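Hypothetical protein (Pyrococcus furiosus, PDB 2FZF) is of unknown function but belongs to the rubrerythrin family of the ferritin clan, whose helical bundles commonly carry a di-iron site. Local coordinates at residues G10-M16 against E87-P91. Residues are numbered along the deposited sequence; the frame is centred on the assembly and turned at random.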
loop_
_atom_site.group_PDB
_atom_site.type_symbol
_atom_site.label_atom_id
_atom_site.label_comp_id
_atom_site.label_asym_id
_atom_site.label_seq_id
_atom_site.Cartn_x
_atom_site.Cartn_y
_atom_site.Cartn_z
ATOM N N GLY A 10 20.892 -9.224 -6.612
ATOM C CA GLY A 10 21.350 -9.191 -8.025
ATOM C C GLY A 10 22.188 -7.964 -8.320
ATOM O O GLY A 10 23.158 -7.690 -7.622
ATOM N N LEU A 11 21.821 -7.217 -9.355
ATOM C CA LEU A 11 22.562 -6.012 -9.718
ATOM C C LEU A 11 21.886 -4.737 -9.200
ATOM O O LEU A 11 20.668 -4.616 -9.215
ATOM C CB LEU A 11 22.709 -5.933 -11.238
ATOM C CG LEU A 11 23.457 -7.085 -11.922
ATOM C CD1 LEU A 11 23.484 -6.870 -13.440
ATOM C CD2 LEU A 11 24.871 -7.183 -11.355
ATOM N N PRO A 12 22.676 -3.773 -8.708
ATOM C CA PRO A 12 22.121 -2.519 -8.194
ATOM C C PRO A 12 21.374 -1.736 -9.262
ATOM O O PRO A 12 21.757 -1.744 -10.430
ATOM C CB PRO A 12 23.359 -1.776 -7.703
ATOM C CG PRO A 12 24.425 -2.276 -8.617
ATOM C CD PRO A 12 24.145 -3.759 -8.611
ATOM N N ILE A 13 20.315 -1.055 -8.839
ATOM C CA ILE A 13 19.467 -0.242 -9.713
ATOM C C ILE A 13 20.332 0.662 -10.600
ATOM O O ILE A 13 20.005 0.943 -11.761
ATOM C CB ILE A 13 18.508 0.621 -8.842
ATOM C CG1 ILE A 13 17.194 0.882 -9.577
ATOM C CG2 ILE A 13 19.182 1.932 -8.465
ATOM C CD1 ILE A 13 16.390 -0.367 -9.826
ATOM N N GLU A 14 21.448 1.103 -10.025
ATOM C CA GLU A 14 22.397 1.988 -10.690
ATOM C C GLU A 14 22.850 1.436 -12.030
ATOM O O GLU A 14 22.954 2.169 -13.014
ATOM C CB GLU A 14 23.615 2.216 -9.789
ATOM C CG GLU A 14 24.476 3.399 -10.215
ATOM C CD GLU A 14 23.781 4.744 -10.018
ATOM O OE1 GLU A 14 22.542 4.810 -10.202
ATOM O OE2 GLU A 14 24.482 5.734 -9.692
ATOM N N LYS A 15 23.115 0.139 -12.079
ATOM C CA LYS A 15 23.570 -0.447 -13.326
ATOM C C LYS A 15 22.448 -0.916 -14.234
ATOM O O LYS A 15 22.515 -2.000 -14.804
ATOM C CB LYS A 15 24.532 -1.591 -13.049
ATOM C CG LYS A 15 23.893 -2.805 -12.464
ATOM C CD LYS A 15 24.936 -3.891 -12.282
ATOM C CE LYS A 15 25.665 -4.225 -13.597
ATOM N NZ LYS A 15 24.776 -4.742 -14.701
ATOM N N MET A 16 21.415 -0.089 -14.366
ATOM C CA MET A 16 20.299 -0.410 -15.240
ATOM C C MET A 16 20.717 0.044 -16.632
ATOM O O MET A 16 20.232 -0.473 -17.639
ATOM C CB MET A 16 19.030 0.342 -14.815
ATOM C CG MET A 16 18.040 -0.454 -13.954
ATOM S SD MET A 16 16.555 0.512 -13.505
ATOM C CE MET A 16 15.659 0.548 -15.044
ATOM N N GLU A 87 21.237 -11.662 -16.281
ATOM C CA GLU A 87 21.371 -10.794 -15.131
ATOM C C GLU A 87 20.010 -10.259 -14.679
ATOM O O GLU A 87 19.004 -10.359 -15.393
ATOM C CB GLU A 87 22.335 -9.637 -15.448
ATOM C CG GLU A 87 23.773 -10.049 -15.895
ATOM C CD GLU A 87 24.606 -10.793 -14.827
ATOM O OE1 GLU A 87 24.635 -10.367 -13.644
ATOM O OE2 GLU A 87 25.258 -11.802 -15.187
ATOM N N HIS A 88 19.976 -9.709 -13.473
ATOM C CA HIS A 88 18.742 -9.163 -12.946
ATOM C C HIS A 88 19.006 -8.165 -11.823
ATOM O O HIS A 88 19.907 -8.352 -11.001
ATOM C CB HIS A 88 17.828 -10.299 -12.472
ATOM C CG HIS A 88 18.292 -10.989 -11.223
ATOM N ND1 HIS A 88 18.339 -10.361 -9.998
ATOM C CD2 HIS A 88 18.660 -12.274 -11.003
ATOM C CE1 HIS A 88 18.711 -11.229 -9.075
ATOM N NE2 HIS A 88 18.911 -12.396 -9.656
ATOM N N ILE A 89 18.219 -7.096 -11.809
ATOM C CA ILE A 89 18.350 -6.060 -10.796
ATOM C C ILE A 89 17.547 -6.412 -9.554
ATOM O O ILE A 89 16.429 -6.921 -9.648
ATOM C CB ILE A 89 17.836 -4.696 -11.311
ATOM C CG1 ILE A 89 18.674 -4.225 -12.503
ATOM C CG2 ILE A 89 17.879 -3.674 -10.196
ATOM C CD1 ILE A 89 20.135 -4.003 -12.183
ATOM N N GLY A 90 18.126 -6.145 -8.390
ATOM C CA GLY A 90 17.436 -6.404 -7.141
ATOM C C GLY A 90 17.319 -7.863 -6.765
ATOM O O GLY A 90 17.669 -8.733 -7.547
ATOM N N PRO A 91 16.808 -8.161 -5.561
ATOM C CA PRO A 91 16.672 -9.556 -5.129
ATOM C C PRO A 91 15.691 -10.392 -5.945
ATOM O O PRO A 91 14.610 -9.938 -6.313
ATOM C CB PRO A 91 16.267 -9.425 -3.656
ATOM C CG PRO A 91 15.502 -8.150 -3.622
ATOM C CD PRO A 91 16.307 -7.234 -4.525
#
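Leu-11 and Ile-89 form an isolated beta bridge between the N-terminal loop and the loop that joins helix 63-76 to helix 103-129. Leu-11 uses both of its backbone polar groups. Leu-11 N donates to His-88 O at 2.8 Å, with an angle of 163° at the hydrogen. Leu-11 O accepts from Gly-90 N at 3.1 Å, less straight at 153°. Bonding to the residues just before and just after Ile-89 is the pattern of a parallel bridge. A weak bond from Gly-10 N to Gly-90 O, 3.4 Å long, lies beside the bridge. Gly-10 CA also makes a CH...O contact with His-88 O.

The apolar part centres on Ile-89. Its CG1 branch sits beside the backbone N (chi1 -63°) and brings Ile-89 CD1 to 3.4 Å from Leu-11 CB. Ile-89 CG2 meets the tip of Ile-13 at Ile-13 CD1, 3.6 Å away, the two side chains crossing at about a right angle. Met-16 CG lies 4.1 Å from Ile-89 CG1, again crosswise. With an alanine in place of Ile-89, the methyl that meets Ile-13 and the branch that meets Leu-11 and Met-16 would be gone, which would probably leave a gap among the three. Leu-11 CD1 rests 3.6 Å from Glu-87 CB, the two side chains crossing obliquely.

Ile-89 also touches Met-27 of helix 21-44, and Met-16 packs on Phe-123 and Leu-127 of helix 103-129. The backbone bonds thus set the alignment of two loops 71 residues apart in sequence. The apolar contacts of Ile-89 tie these loops together, without a salt bridge between the two segments.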